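Local coordinates for protein FAD-dependent oxidoreductase (Actinomadura kijaniata, PDB 4KCF) that probably acts as a flavin-dependent N-oxygenase that oxidises the amino group of a dTDP-linked aminosugar on the way to kijanose, at residues M80-P85 and M119-G124; V267-T272 and D345-Q350; S274-L279 and R353-A358. All blocks are in the same frame, centred on the assembly; numbering follows the deposited sequence.

Interaction 1: M80-P85 and M119-G124. With AKM ([(2R,4S,6R)-4-azanyl-4,6-dimethyl-5,5-bis(oxidanyl)oxan-2-yl] [[(2R,3S,5R)-5-[5-methyl-2,4-bis(oxidanylidene)pyrimidin-1-yl]-3-oxidanyl-oxolan-2-yl]methoxy-oxidanyl-phosphoryl] hydrogen phosphate), chain B; FMN (flavin mononucleotide), chain C.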
loop_
_atom_site.group_PDB
_atom_site.type_symbol
_atom_site.label_atom_id
_atom_site.label_comp_id
_atom_site.label_asym_id
_atom_site.label_seq_id
_atom_site.Cartn_x
_atom_site.Cartn_y
_atom_site.Cartn_z
ATOM N N MET A 80 -1.414 -2.041 14.760
ATOM C CA MET A 80 -1.679 -2.977 13.676
ATOM C C MET A 80 -3.146 -3.327 13.532
ATOM O O MET A 80 -3.592 -4.042 12.609
ATOM C CB MET A 80 -0.764 -4.197 13.843
ATOM C CG MET A 80 0.719 -3.818 13.766
ATOM S SD MET A 80 1.166 -3.422 12.029
ATOM C CE MET A 80 1.237 -5.060 11.320
ATOM N N GLY A 81 -3.909 -2.809 14.491
ATOM C CA GLY A 81 -5.353 -2.870 14.411
ATOM C C GLY A 81 -6.055 -1.536 14.249
ATOM O O GLY A 81 -7.285 -1.448 14.368
ATOM N N ALA A 82 -5.280 -0.500 13.919
ATOM C CA ALA A 82 -5.844 0.835 13.735
ATOM C C ALA A 82 -7.057 0.923 12.819
ATOM O O ALA A 82 -7.955 1.714 13.102
ATOM C CB ALA A 82 -4.757 1.837 13.289
ATOM N N THR A 83 -7.099 0.179 11.719
ATOM C CA THR A 83 -8.242 0.233 10.802
ATOM C C THR A 83 -9.234 -0.926 10.945
ATOM O O THR A 83 -10.071 -1.171 10.070
ATOM C CB THR A 83 -7.812 0.334 9.316
ATOM O OG1 THR A 83 -6.927 -0.761 9.036
ATOM C CG2 THR A 83 -7.093 1.692 9.060
ATOM N N VAL A 84 -9.177 -1.644 12.066
ATOM C CA VAL A 84 -10.237 -2.615 12.358
ATOM C C VAL A 84 -11.465 -1.863 12.872
ATOM O O VAL A 84 -11.283 -0.934 13.655
ATOM C CB VAL A 84 -9.756 -3.610 13.422
ATOM C CG1 VAL A 84 -10.869 -4.628 13.734
ATOM C CG2 VAL A 84 -8.504 -4.319 12.943
ATOM N N PRO A 85 -12.688 -2.210 12.429
ATOM C CA PRO A 85 -13.840 -1.534 13.035
ATOM C C PRO A 85 -13.817 -1.422 14.552
ATOM O O PRO A 85 -13.314 -2.321 15.251
ATOM C CB PRO A 85 -15.026 -2.368 12.558
ATOM C CG PRO A 85 -14.586 -2.720 11.164
ATOM C CD PRO A 85 -13.127 -3.066 11.305
ATOM N N MET A 119 0.281 -2.088 4.016
ATOM C CA MET A 119 -0.405 -3.350 3.669
ATOM C C MET A 119 -1.390 -3.792 4.783
ATOM O O MET A 119 -2.519 -4.217 4.508
ATOM C CB MET A 119 0.562 -4.484 3.332
ATOM C CG MET A 119 1.767 -4.179 2.415
ATOM S SD MET A 119 1.113 -3.672 0.827
ATOM C CE MET A 119 2.696 -3.221 0.070
ATOM N N GLN A 120 -0.935 -3.658 6.022
ATOM C CA GLN A 120 -1.770 -3.934 7.206
ATOM C C GLN A 120 -2.953 -2.967 7.313
ATOM O O GLN A 120 -4.046 -3.421 7.595
ATOM C CB GLN A 120 -0.934 -3.889 8.492
ATOM C CG GLN A 120 -1.714 -4.208 9.814
ATOM C CD GLN A 120 -1.832 -5.731 10.033
ATOM O OE1 GLN A 120 -1.475 -6.509 9.160
ATOM N NE2 GLN A 120 -2.307 -6.154 11.192
ATOM N N LEU A 121 -2.762 -1.654 7.143
ATOM C CA LEU A 121 -3.896 -0.737 7.341
ATOM C C LEU A 121 -4.948 -0.851 6.229
ATOM O O LEU A 121 -6.170 -0.846 6.432
ATOM C CB LEU A 121 -3.426 0.697 7.569
ATOM C CG LEU A 121 -2.522 0.923 8.787
ATOM C CD1 LEU A 121 -2.274 2.416 9.067
ATOM C CD2 LEU A 121 -3.048 0.266 10.078
ATOM N N SER A 122 -4.448 -1.019 5.018
ATOM C CA SER A 122 -5.295 -1.302 3.877
ATOM C C SER A 122 -6.173 -2.521 4.207
ATOM O O SER A 122 -7.368 -2.472 3.939
ATOM C CB SER A 122 -4.413 -1.594 2.664
ATOM O OG SER A 122 -5.152 -2.272 1.643
ATOM N N ARG A 123 -5.598 -3.595 4.749
ATOM C CA ARG A 123 -6.363 -4.846 4.970
ATOM C C ARG A 123 -7.488 -4.670 5.994
ATOM O O ARG A 123 -8.581 -5.231 5.867
ATOM C CB ARG A 123 -5.448 -5.959 5.465
ATOM C CG ARG A 123 -6.182 -7.297 5.669
ATOM C CD ARG A 123 -6.612 -7.833 4.301
ATOM N NE ARG A 123 -5.463 -7.826 3.408
ATOM C CZ ARG A 123 -5.507 -8.085 2.105
ATOM N NH1 ARG A 123 -4.380 -8.021 1.385
ATOM N NH2 ARG A 123 -6.667 -8.384 1.542
ATOM N N GLY A 124 -7.187 -3.878 7.007
ATOM C CA GLY A 124 -8.193 -3.505 7.989
ATOM C C GLY A 124 -9.401 -2.910 7.303
ATOM O O GLY A 124 -10.534 -3.295 7.631
HETATM O O2P AKM B . -7.094 -4.872 -4.283
HETATM P P AKM B . -8.038 -6.063 -4.091
HETATM O O1P AKM B . -8.547 -6.779 -5.307
HETATM O OPP AKM B . -7.302 -7.178 -3.221
HETATM P P2 AKM B . -6.371 -7.003 -1.930
HETATM O O3P AKM B . -6.378 -8.390 -1.301
HETATM O O1 AKM B . -4.906 -6.771 -2.524
HETATM C C1 AKM B . -4.207 -5.539 -2.514
HETATM C C2 AKM B . -3.048 -5.579 -3.526
HETATM C C3 AKM B . -2.066 -4.441 -3.249
HETATM C C3M AKM B . -2.774 -3.238 -3.880
HETATM N N3 AKM B . -0.790 -4.660 -3.944
HETATM C C4 AKM B . -1.674 -4.316 -1.768
HETATM O O4A AKM B . -0.595 -5.207 -1.441
HETATM O O4B AKM B . -1.133 -3.006 -1.518
HETATM C C5 AKM B . -2.624 -4.895 -0.719
HETATM C C6 AKM B . -2.788 -4.224 0.639
HETATM O O5 AKM B . -3.865 -5.459 -1.136
HETATM O O4P AKM B . -6.700 -5.846 -1.000
HETATM O "O5'" AKM B . -9.295 -5.519 -3.250
HETATM C "C5'" AKM B . -10.339 -6.456 -2.991
HETATM C "C4'" AKM B . -10.879 -6.006 -1.645
HETATM C "C3'" AKM B . -11.940 -6.946 -1.062
HETATM O "O3'" AKM B . -11.299 -7.780 -0.107
HETATM C "C2'" AKM B . -12.935 -6.046 -0.348
HETATM C "C1'" AKM B . -12.571 -4.623 -0.775
HETATM O "O4'" AKM B . -11.556 -4.755 -1.792
HETATM N N11 AKM B . -13.663 -3.787 -1.293
HETATM C C21 AKM B . -13.888 -2.610 -0.721
HETATM O O21 AKM B . -13.161 -2.242 0.362
HETATM N N31 AKM B . -14.850 -1.767 -1.134
HETATM C C41 AKM B . -15.588 -2.119 -2.202
HETATM O O41 AKM B . -16.560 -1.308 -2.683
HETATM C C51 AKM B . -15.345 -3.395 -2.898
HETATM C C5A AKM B . -16.169 -3.762 -4.100
HETATM C C61 AKM B . -14.350 -4.204 -2.375
HETATM N N1 FMN C . 2.508 -6.244 -4.489
HETATM C C2 FMN C . 1.698 -6.940 -3.649
HETATM O O2 FMN C . 0.736 -7.552 -4.193
HETATM N N3 FMN C . 1.919 -6.933 -2.305
HETATM C C4 FMN C . 3.014 -6.281 -1.854
HETATM O O4 FMN C . 3.268 -6.267 -0.516
HETATM C C4A FMN C . 3.843 -5.525 -2.719
HETATM N N5 FMN C . 4.935 -4.818 -2.286
HETATM C C5A FMN C . 5.730 -4.183 -3.191
HETATM C C6 FMN C . 6.839 -3.471 -2.728
HETATM C C7 FMN C . 7.668 -2.787 -3.635
HETATM C C7M FMN C . 8.874 -2.036 -3.136
HETATM C C8 FMN C . 7.375 -2.826 -5.084
HETATM C C8M FMN C . 8.212 -2.113 -6.126
HETATM C C9 FMN C . 6.251 -3.539 -5.481
HETATM C C9A FMN C . 5.422 -4.213 -4.562
HETATM N N10 FMN C . 4.351 -4.927 -5.005
HETATM C C10 FMN C . 3.569 -5.531 -4.079
HETATM C "C1'" FMN C . 3.965 -5.115 -6.418
HETATM C "C2'" FMN C . 3.689 -4.077 -7.506
HETATM O "O2'" FMN C . 2.426 -3.677 -6.978
HETATM C "C3'" FMN C . 3.710 -4.422 -9.026
HETATM O "O3'" FMN C . 2.930 -5.582 -9.402
HETATM C "C4'" FMN C . 5.006 -4.586 -9.868
HETATM O "O4'" FMN C . 6.316 -4.124 -9.446
#
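Q120 and M80 make the tight end of this contact. The glutamine's NE2 donates to M80 O at 2.8 Å, the acceptor close to the amide plane and NE2 23° out of the carbonyl plane. The two side chains cross at about a right angle, and the bent methionine chain brings CE against Q120 CD at 3.4 Å, with M80 SD set against Q120 CG. V156 N and A154 O take the other bonds of the Q120 amide, so its rotation is fixed by partners at both ends.

Three residues after M80, the hydroxyl of T83 reaches helix 111-133. OG1 sits between its backbone N and carbonyl carbon (chi1 55°) and donates to L121 O at 2.7 Å, in the carbonyl plane on a lone pair. G124 is what lets it in: its CA lies 3.2 Å from OG1, where a side chain would clash. This is the N-terminal helical domain of the acyl-CoA dehydrogenase fold, its loop folded in a type I turn from G81 to V84. Packing is looser at A82, whose CB lies 4.0 Å from L121 CD2. The helix's ligand side carries R123, whose NH2 bonds the sugar nucleotide's O3P at 2.9 Å.

Interaction 2: V267-T272 and D345-Q350; sequences VLAGQT and DERGRQ. With AKM ([(2R,4S,6R)-4-azanyl-4,6-dimethyl-5,5-bis(oxidanyl)oxan-2-yl] [[(2R,3S,5R)-5-[5-methyl-2,4-bis(oxidanylidene)pyrimidin-1-yl]-3-oxidanyl-oxolan-2-yl]methoxy-oxidanyl-phosphoryl] hydrogen phosphate), chain B.
A269 and G348 bring two helices of the C-terminal helical domain together, their CA atoms 4.3 Å apart. The short axes approach to 7.1 Å at a crossing angle of 38°, a closeness that a glycine facing an alanine permits. Beside them L268 CB rests on G348 O at 3.4 Å, and no hydrogen bond joins the segments.

R347 is the side chain to follow. Its CB leaves helix 344-377 pointing neither at nor away from the other helix; with CG anti to the backbone N (chi1 166°), the chain then runs extended through CG and CD to NE, which donates to L336 O. In the acyl-CoA dehydrogenase fold this domain is a helical bundle, and here the first turn of helix 344-377 supplies the arginine that meets the thymine of the sugar nucleotide. At CZ the guanidinium opens its edge to the base: NH1 gives a hydrogen bond to AKM O41 at 2.9 Å and another to S337 O, while NH2 bonds the same O41 at 2.7 Å. NH2 also lies 3.4 Å from A269 CB, which comes at the group obliquely. A leucine in its place would probably leave O41 without the two N-H groups that grip it and the carbonyls of L336 and S337 without their donors. G270 lies under the deoxyribose, its CA 3.3 Å from AKM O4', where a side chain would clash.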
loop_
_atom_site.group_PDB
_atom_site.type_symbol
_atom_site.label_atom_id
_atom_site.label_comp_id
_atom_site.label_asym_id
_atom_site.label_seq_id
_atom_site.Cartn_x
_atom_site.Cartn_y
_atom_site.Cartn_z
ATOM N N VAL A 267 -15.384 -3.937 -9.424
ATOM C CA VAL A 267 -14.192 -4.338 -8.680
ATOM C C VAL A 267 -13.166 -3.225 -8.498
ATOM O O VAL A 267 -12.287 -3.362 -7.634
ATOM C CB VAL A 267 -13.401 -5.510 -9.288
ATOM C CG1 VAL A 267 -14.247 -6.751 -9.283
ATOM C CG2 VAL A 267 -12.899 -5.197 -10.690
ATOM N N LEU A 268 -13.263 -2.162 -9.294
ATOM C CA LEU A 268 -12.264 -1.073 -9.287
ATOM C C LEU A 268 -12.364 -0.345 -7.963
ATOM O O LEU A 268 -11.348 0.175 -7.499
ATOM C CB LEU A 268 -12.342 -0.121 -10.492
ATOM C CG LEU A 268 -12.151 -0.755 -11.883
ATOM C CD1 LEU A 268 -12.506 0.191 -13.017
ATOM C CD2 LEU A 268 -10.747 -1.290 -12.096
ATOM N N ALA A 269 -13.537 -0.380 -7.321
ATOM C CA ALA A 269 -13.701 0.320 -6.066
ATOM C C ALA A 269 -12.813 -0.326 -5.027
ATOM O O ALA A 269 -12.152 0.405 -4.269
ATOM C CB ALA A 269 -15.124 0.266 -5.602
ATOM N N GLY A 270 -12.769 -1.668 -5.017
ATOM C CA GLY A 270 -12.014 -2.370 -3.980
ATOM C C GLY A 270 -10.525 -2.150 -4.227
ATOM O O GLY A 270 -9.718 -1.905 -3.312
ATOM N N GLN A 271 -10.184 -2.186 -5.504
ATOM C CA GLN A 271 -8.807 -1.932 -5.924
ATOM C C GLN A 271 -8.359 -0.489 -5.730
ATOM O O GLN A 271 -7.140 -0.211 -5.766
ATOM C CB GLN A 271 -8.656 -2.384 -7.362
ATOM C CG GLN A 271 -8.924 -3.894 -7.516
ATOM C CD GLN A 271 -8.688 -4.305 -8.930
ATOM O OE1 GLN A 271 -8.405 -3.447 -9.758
ATOM N NE2 GLN A 271 -8.768 -5.598 -9.222
ATOM N N THR A 272 -9.312 0.414 -5.506
ATOM C CA THR A 272 -8.947 1.753 -5.112
ATOM C C THR A 272 -8.734 1.752 -3.600
ATOM O O THR A 272 -7.659 2.168 -3.124
ATOM C CB THR A 272 -10.017 2.769 -5.581
ATOM O OG1 THR A 272 -9.981 2.852 -7.010
ATOM C CG2 THR A 272 -9.724 4.147 -4.998
ATOM N N ASP A 345 -20.847 -0.114 -10.806
ATOM C CA ASP A 345 -19.855 -0.004 -11.862
ATOM C C ASP A 345 -19.360 1.434 -12.035
ATOM O O ASP A 345 -18.158 1.671 -12.131
ATOM C CB ASP A 345 -20.437 -0.528 -13.155
ATOM C CG ASP A 345 -20.489 -2.039 -13.176
ATOM O OD1 ASP A 345 -19.874 -2.734 -12.333
ATOM O OD2 ASP A 345 -21.147 -2.527 -14.112
ATOM N N GLU A 346 -20.281 2.389 -12.013
ATOM C CA GLU A 346 -19.898 3.793 -12.103
ATOM C C GLU A 346 -19.037 4.199 -10.908
ATOM O O GLU A 346 -18.040 4.890 -11.091
ATOM C CB GLU A 346 -21.130 4.694 -12.280
ATOM C CG GLU A 346 -20.885 6.152 -12.662
ATOM C CD GLU A 346 -20.114 6.384 -13.966
ATOM O OE1 GLU A 346 -19.963 5.526 -14.865
ATOM O OE2 GLU A 346 -19.603 7.517 -14.074
ATOM N N ARG A 347 -19.428 3.766 -9.712
ATOM C CA ARG A 347 -18.715 4.054 -8.485
ATOM C C ARG A 347 -17.259 3.579 -8.637
ATOM O O ARG A 347 -16.321 4.295 -8.268
ATOM C CB ARG A 347 -19.420 3.378 -7.298
ATOM C CG ARG A 347 -18.615 3.295 -5.991
ATOM C CD ARG A 347 -19.469 2.732 -4.854
ATOM N NE ARG A 347 -18.733 2.571 -3.599
ATOM C CZ ARG A 347 -18.119 1.438 -3.240
ATOM N NH1 ARG A 347 -17.509 1.379 -2.059
ATOM N NH2 ARG A 347 -18.121 0.359 -4.033
ATOM N N GLY A 348 -17.101 2.386 -9.213
ATOM C CA GLY A 348 -15.817 1.754 -9.483
ATOM C C GLY A 348 -14.934 2.568 -10.414
ATOM O O GLY A 348 -13.817 2.928 -10.011
ATOM N N ARG A 349 -15.466 2.891 -11.595
ATOM C CA ARG A 349 -14.810 3.735 -12.594
ATOM C C ARG A 349 -14.343 5.077 -12.032
ATOM O O ARG A 349 -13.173 5.445 -12.184
ATOM C CB ARG A 349 -15.687 3.979 -13.827
ATOM C CG ARG A 349 -15.817 2.716 -14.685
ATOM C CD ARG A 349 -16.570 3.056 -15.989
ATOM N NE ARG A 349 -17.977 3.359 -15.722
ATOM C CZ ARG A 349 -18.950 2.458 -15.840
ATOM N NH1 ARG A 349 -18.677 1.212 -16.200
ATOM N NH2 ARG A 349 -20.209 2.792 -15.590
ATOM N N GLN A 350 -15.234 5.729 -11.293
ATOM C CA GLN A 350 -14.904 7.016 -10.719
ATOM C C GLN A 350 -13.846 6.992 -9.627
ATOM O O GLN A 350 -13.045 7.927 -9.508
ATOM C CB GLN A 350 -16.160 7.653 -10.155
ATOM C CG GLN A 350 -17.075 8.077 -11.310
ATOM C CD GLN A 350 -18.096 9.112 -10.870
ATOM O OE1 GLN A 350 -17.867 9.825 -9.904
ATOM N NE2 GLN A 350 -19.231 9.190 -11.561
HETATM O O2P AKM B . -7.094 -4.872 -4.283
HETATM P P AKM B . -8.038 -6.063 -4.091
HETATM O O1P AKM B . -8.547 -6.779 -5.307
HETATM O OPP AKM B . -7.302 -7.178 -3.221
HETATM P P2 AKM B . -6.371 -7.003 -1.930
HETATM O O3P AKM B . -6.378 -8.390 -1.301
HETATM O O1 AKM B . -4.906 -6.771 -2.524
HETATM C C1 AKM B . -4.207 -5.539 -2.514
HETATM C C2 AKM B . -3.048 -5.579 -3.526
HETATM C C3 AKM B . -2.066 -4.441 -3.249
HETATM C C3M AKM B . -2.774 -3.238 -3.880
HETATM N N3 AKM B . -0.790 -4.660 -3.944
HETATM C C4 AKM B . -1.674 -4.316 -1.768
HETATM O O4A AKM B . -0.595 -5.207 -1.441
HETATM O O4B AKM B . -1.133 -3.006 -1.518
HETATM C C5 AKM B . -2.624 -4.895 -0.719
HETATM C C6 AKM B . -2.788 -4.224 0.639
HETATM O O5 AKM B . -3.865 -5.459 -1.136
HETATM O O4P AKM B . -6.700 -5.846 -1.000
HETATM O "O5'" AKM B . -9.295 -5.519 -3.250
HETATM C "C5'" AKM B . -10.339 -6.456 -2.991
HETATM C "C4'" AKM B . -10.879 -6.006 -1.645
HETATM C "C3'" AKM B . -11.940 -6.946 -1.062
HETATM O "O3'" AKM B . -11.299 -7.780 -0.107
HETATM C "C2'" AKM B . -12.935 -6.046 -0.348
HETATM C "C1'" AKM B . -12.571 -4.623 -0.775
HETATM O "O4'" AKM B . -11.556 -4.755 -1.792
HETATM N N11 AKM B . -13.663 -3.787 -1.293
HETATM C C21 AKM B . -13.888 -2.610 -0.721
HETATM O O21 AKM B . -13.161 -2.242 0.362
HETATM N N31 AKM B . -14.850 -1.767 -1.134
HETATM C C41 AKM B . -15.588 -2.119 -2.202
HETATM O O41 AKM B . -16.560 -1.308 -2.683
HETATM C C51 AKM B . -15.345 -3.395 -2.898
HETATM C C5A AKM B . -16.169 -3.762 -4.100
HETATM C C61 AKM B . -14.350 -4.204 -2.375
#

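Interaction 3: S274-L279 and R353-A358; sequences SSVSVL and RHFQCA. With AKM ([(2R,4S,6R)-4-azanyl-4,6-dimethyl-5,5-bis(oxidanyl)oxan-2-yl] [[(2R,3S,5R)-5-[5-methyl-2,4-bis(oxidanylidene)pyrimidin-1-yl]-3-oxidanyl-oxolan-2-yl]methoxy-oxidanyl-phosphoryl] hydrogen phosphate), chain B.
F355 carries its CG opposite the backbone N (chi1 179°), which swings the ring off helix 344-377 and across the loop at S275 and V276. V276 answers with CG2 in the corresponding place, opposite its own N, and CG1 between N and the carbonyl carbon (chi1 77°). The two side chains slide past each other in opposite directions, and V276 CB comes to stand over the ring face, 3.9 Å from the F355 centroid and 11° off the normal: a CH-pi contact. Its CG2 meets F355 CD1 at 3.4 Å, on the near half of the ring.

At the far end of the same ring, S275 CB touches F355 CZ at 3.4 Å, arriving obliquely. The opposite face is covered by Q356 NE2, over the ring centre, so the phenyl is held between an amide and a valine. L279 completes the patch: its CD1 reaches F355 CD1 at 4.2 Å and the methyl CB of A358, one turn along the helix, at the same distance.

The loop, which links helix 267-273 to helix 279-298 in the C-terminal domain of the acyl-CoA dehydrogenase fold, meets the ligand at S274. S274 OG donates to AKM O2P of the diphosphate at 2.6 Å, while S274 O accepts from S122 OG of helix 111-133. Across the segments the contact is purely apolar, so shape and dispersion hold the loop to F355, while the polar groups of S274 are spent on other partners, OG on the diphosphate and O on S122.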
loop_
_atom_site.group_PDB
_atom_site.type_symbol
_atom_site.label_atom_id
_atom_site.label_comp_id
_atom_site.label_asym_id
_atom_site.label_seq_id
_atom_site.Cartn_x
_atom_site.Cartn_y
_atom_site.Cartn_z
ATOM N N SER A 274 -7.890 -0.519 -1.556
ATOM C CA SER A 274 -6.730 -1.241 -1.076
ATOM C C SER A 274 -5.345 -0.628 -1.358
ATOM O O SER A 274 -4.421 -1.044 -0.660
ATOM C CB SER A 274 -6.773 -2.660 -1.610
ATOM O OG SER A 274 -6.484 -2.648 -2.994
ATOM N N SER A 275 -5.187 0.354 -2.262
ATOM C CA SER A 275 -3.882 0.998 -2.530
ATOM C C SER A 275 -3.858 2.530 -2.457
ATOM O O SER A 275 -2.811 3.090 -2.266
ATOM C CB SER A 275 -3.492 0.816 -4.006
ATOM O OG SER A 275 -2.999 -0.468 -4.135
ATOM N N VAL A 276 -4.974 3.217 -2.632
ATOM C CA VAL A 276 -4.978 4.670 -2.824
ATOM C C VAL A 276 -4.283 5.408 -1.692
ATOM O O VAL A 276 -3.605 6.405 -1.931
ATOM C CB VAL A 276 -6.337 5.236 -3.217
ATOM C CG1 VAL A 276 -7.289 5.334 -1.987
ATOM C CG2 VAL A 276 -6.145 6.631 -3.864
ATOM N N SER A 277 -4.387 4.901 -0.468
ATOM C CA SER A 277 -3.812 5.628 0.651
ATOM C C SER A 277 -2.281 5.467 0.673
ATOM O O SER A 277 -1.606 6.257 1.334
ATOM C CB SER A 277 -4.494 5.239 1.992
ATOM O OG SER A 277 -4.150 3.922 2.402
ATOM N N VAL A 278 -1.702 4.473 -0.010
ATOM C CA VAL A 278 -0.238 4.442 -0.158
ATOM C C VAL A 278 0.327 5.729 -0.774
ATOM O O VAL A 278 1.513 6.017 -0.581
ATOM C CB VAL A 278 0.331 3.134 -0.813
ATOM C CG1 VAL A 278 0.416 3.194 -2.357
ATOM C CG2 VAL A 278 1.662 2.798 -0.204
ATOM N N LEU A 279 -0.491 6.513 -1.490
ATOM C CA LEU A 279 0.032 7.766 -2.039
ATOM C C LEU A 279 0.685 8.620 -0.937
ATOM O O LEU A 279 1.579 9.444 -1.180
ATOM C CB LEU A 279 -1.058 8.540 -2.789
ATOM C CG LEU A 279 -1.612 7.772 -4.004
ATOM C CD1 LEU A 279 -2.761 8.566 -4.678
ATOM C CD2 LEU A 279 -0.494 7.395 -5.010
ATOM N N ARG A 353 -10.564 6.385 -11.432
ATOM C CA ARG A 353 -10.245 7.622 -12.123
ATOM C C ARG A 353 -9.577 8.628 -11.192
ATOM O O ARG A 353 -8.491 9.117 -11.496
ATOM C CB ARG A 353 -11.495 8.231 -12.771
ATOM C CG ARG A 353 -11.187 9.452 -13.646
ATOM C CD ARG A 353 -10.404 9.035 -14.906
ATOM N NE ARG A 353 -10.334 10.012 -15.998
ATOM C CZ ARG A 353 -11.325 10.243 -16.847
ATOM N NH1 ARG A 353 -12.477 9.636 -16.639
ATOM N NH2 ARG A 353 -11.207 11.108 -17.851
ATOM N N HIS A 354 -10.196 8.908 -10.045
ATOM C CA HIS A 354 -9.555 9.788 -9.080
ATOM C C HIS A 354 -8.189 9.225 -8.676
ATOM O O HIS A 354 -7.186 9.943 -8.616
ATOM C CB HIS A 354 -10.436 9.899 -7.830
ATOM C CG HIS A 354 -11.552 10.901 -7.943
ATOM N ND1 HIS A 354 -11.370 12.248 -7.724
ATOM C CD2 HIS A 354 -12.863 10.747 -8.257
ATOM C CE1 HIS A 354 -12.519 12.884 -7.894
ATOM N NE2 HIS A 354 -13.445 11.988 -8.181
ATOM N N PHE A 355 -8.173 7.947 -8.312
ATOM C CA PHE A 355 -6.931 7.283 -7.894
ATOM C C PHE A 355 -5.865 7.403 -9.000
ATOM O O PHE A 355 -4.736 7.811 -8.699
ATOM C CB PHE A 355 -7.225 5.826 -7.581
ATOM C CG PHE A 355 -6.061 4.978 -7.145
ATOM C CD1 PHE A 355 -4.835 5.501 -6.765
ATOM C CD2 PHE A 355 -6.272 3.601 -7.008
ATOM C CE1 PHE A 355 -3.777 4.708 -6.329
ATOM C CE2 PHE A 355 -5.229 2.769 -6.603
ATOM C CZ PHE A 355 -3.978 3.300 -6.268
ATOM N N GLN A 356 -6.175 7.041 -10.238
ATOM C CA GLN A 356 -5.072 6.961 -11.227
ATOM C C GLN A 356 -4.610 8.335 -11.779
ATOM O O GLN A 356 -3.419 8.517 -12.094
ATOM C CB GLN A 356 -5.348 5.966 -12.371
ATOM C CG GLN A 356 -5.560 4.558 -11.832
ATOM C CD GLN A 356 -4.309 3.973 -11.169
ATOM O OE1 GLN A 356 -3.199 4.057 -11.730
ATOM N NE2 GLN A 356 -4.477 3.409 -9.961
ATOM N N CYS A 357 -5.545 9.285 -11.878
ATOM C CA CYS A 357 -5.189 10.661 -12.260
ATOM C C CYS A 357 -4.221 11.159 -11.195
ATOM O O CYS A 357 -3.194 11.681 -11.563
ATOM C CB CYS A 357 -6.397 11.590 -12.288
ATOM S SG CYS A 357 -7.464 11.332 -13.705
ATOM N N ALA A 358 -4.502 10.970 -9.904
ATOM C CA ALA A 358 -3.634 11.440 -8.822
ATOM C C ALA A 358 -2.295 10.707 -8.775
ATOM O O ALA A 358 -1.273 11.335 -8.570
ATOM C CB ALA A 358 -4.336 11.292 -7.444
HETATM O O2P AKM B . -7.094 -4.872 -4.283
HETATM P P AKM B . -8.038 -6.063 -4.091
HETATM O O1P AKM B . -8.547 -6.779 -5.307
HETATM O OPP AKM B . -7.302 -7.178 -3.221
HETATM P P2 AKM B . -6.371 -7.003 -1.930
HETATM O O3P AKM B . -6.378 -8.390 -1.301
HETATM O O1 AKM B . -4.906 -6.771 -2.524
HETATM C C1 AKM B . -4.207 -5.539 -2.514
HETATM C C2 AKM B . -3.048 -5.579 -3.526
HETATM C C3 AKM B . -2.066 -4.441 -3.249
HETATM C C3M AKM B . -2.774 -3.238 -3.880
HETATM N N3 AKM B . -0.790 -4.660 -3.944
HETATM C C4 AKM B . -1.674 -4.316 -1.768
HETATM O O4A AKM B . -0.595 -5.207 -1.441
HETATM O O4B AKM B . -1.133 -3.006 -1.518
HETATM C C5 AKM B . -2.624 -4.895 -0.719
HETATM C C6 AKM B . -2.788 -4.224 0.639
HETATM O O5 AKM B . -3.865 -5.459 -1.136
HETATM O O4P AKM B . -6.700 -5.846 -1.000
HETATM O "O5'" AKM B . -9.295 -5.519 -3.250
HETATM C "C5'" AKM B . -10.339 -6.456 -2.991
HETATM C "C4'" AKM B . -10.879 -6.006 -1.645
HETATM C "C3'" AKM B . -11.940 -6.946 -1.062
HETATM O "O3'" AKM B . -11.299 -7.780 -0.107
HETATM C "C2'" AKM B . -12.935 -6.046 -0.348
HETATM C "C1'" AKM B . -12.571 -4.623 -0.775
HETATM O "O4'" AKM B . -11.556 -4.755 -1.792
HETATM N N11 AKM B . -13.663 -3.787 -1.293
HETATM C C21 AKM B . -13.888 -2.610 -0.721
HETATM O O21 AKM B . -13.161 -2.242 0.362
HETATM N N31 AKM B . -14.850 -1.767 -1.134
HETATM C C41 AKM B . -15.588 -2.119 -2.202
HETATM O O41 AKM B . -16.560 -1.308 -2.683
HETATM C C51 AKM B . -15.345 -3.395 -2.898
HETATM C C5A AKM B . -16.169 -3.762 -4.100
HETATM C C61 AKM B . -14.350 -4.204 -2.375
#

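Overall arrangement
Following the chain from the N terminus, interaction 1 comes first: it closes the path from the 80-85 loop through helix 96-109 onto helix 111-133, within the N-terminal domain. The chain then runs through the beta-sheet domain before 267-272 and 274-279 follow in quick succession. Both wait for helix 344-377, so interactions 2 and 3 cross, their segments alternating, and each closes a long, mostly helical excursion through helices 279-298 and 306-338. They adjoin where Q271 and T272 pack on F355. Interaction 1 touches interaction 3 but stays about 7 Å from interaction 2 at the nearest atoms. All three reach the same sugar nucleotide, which lies between the two helical domains.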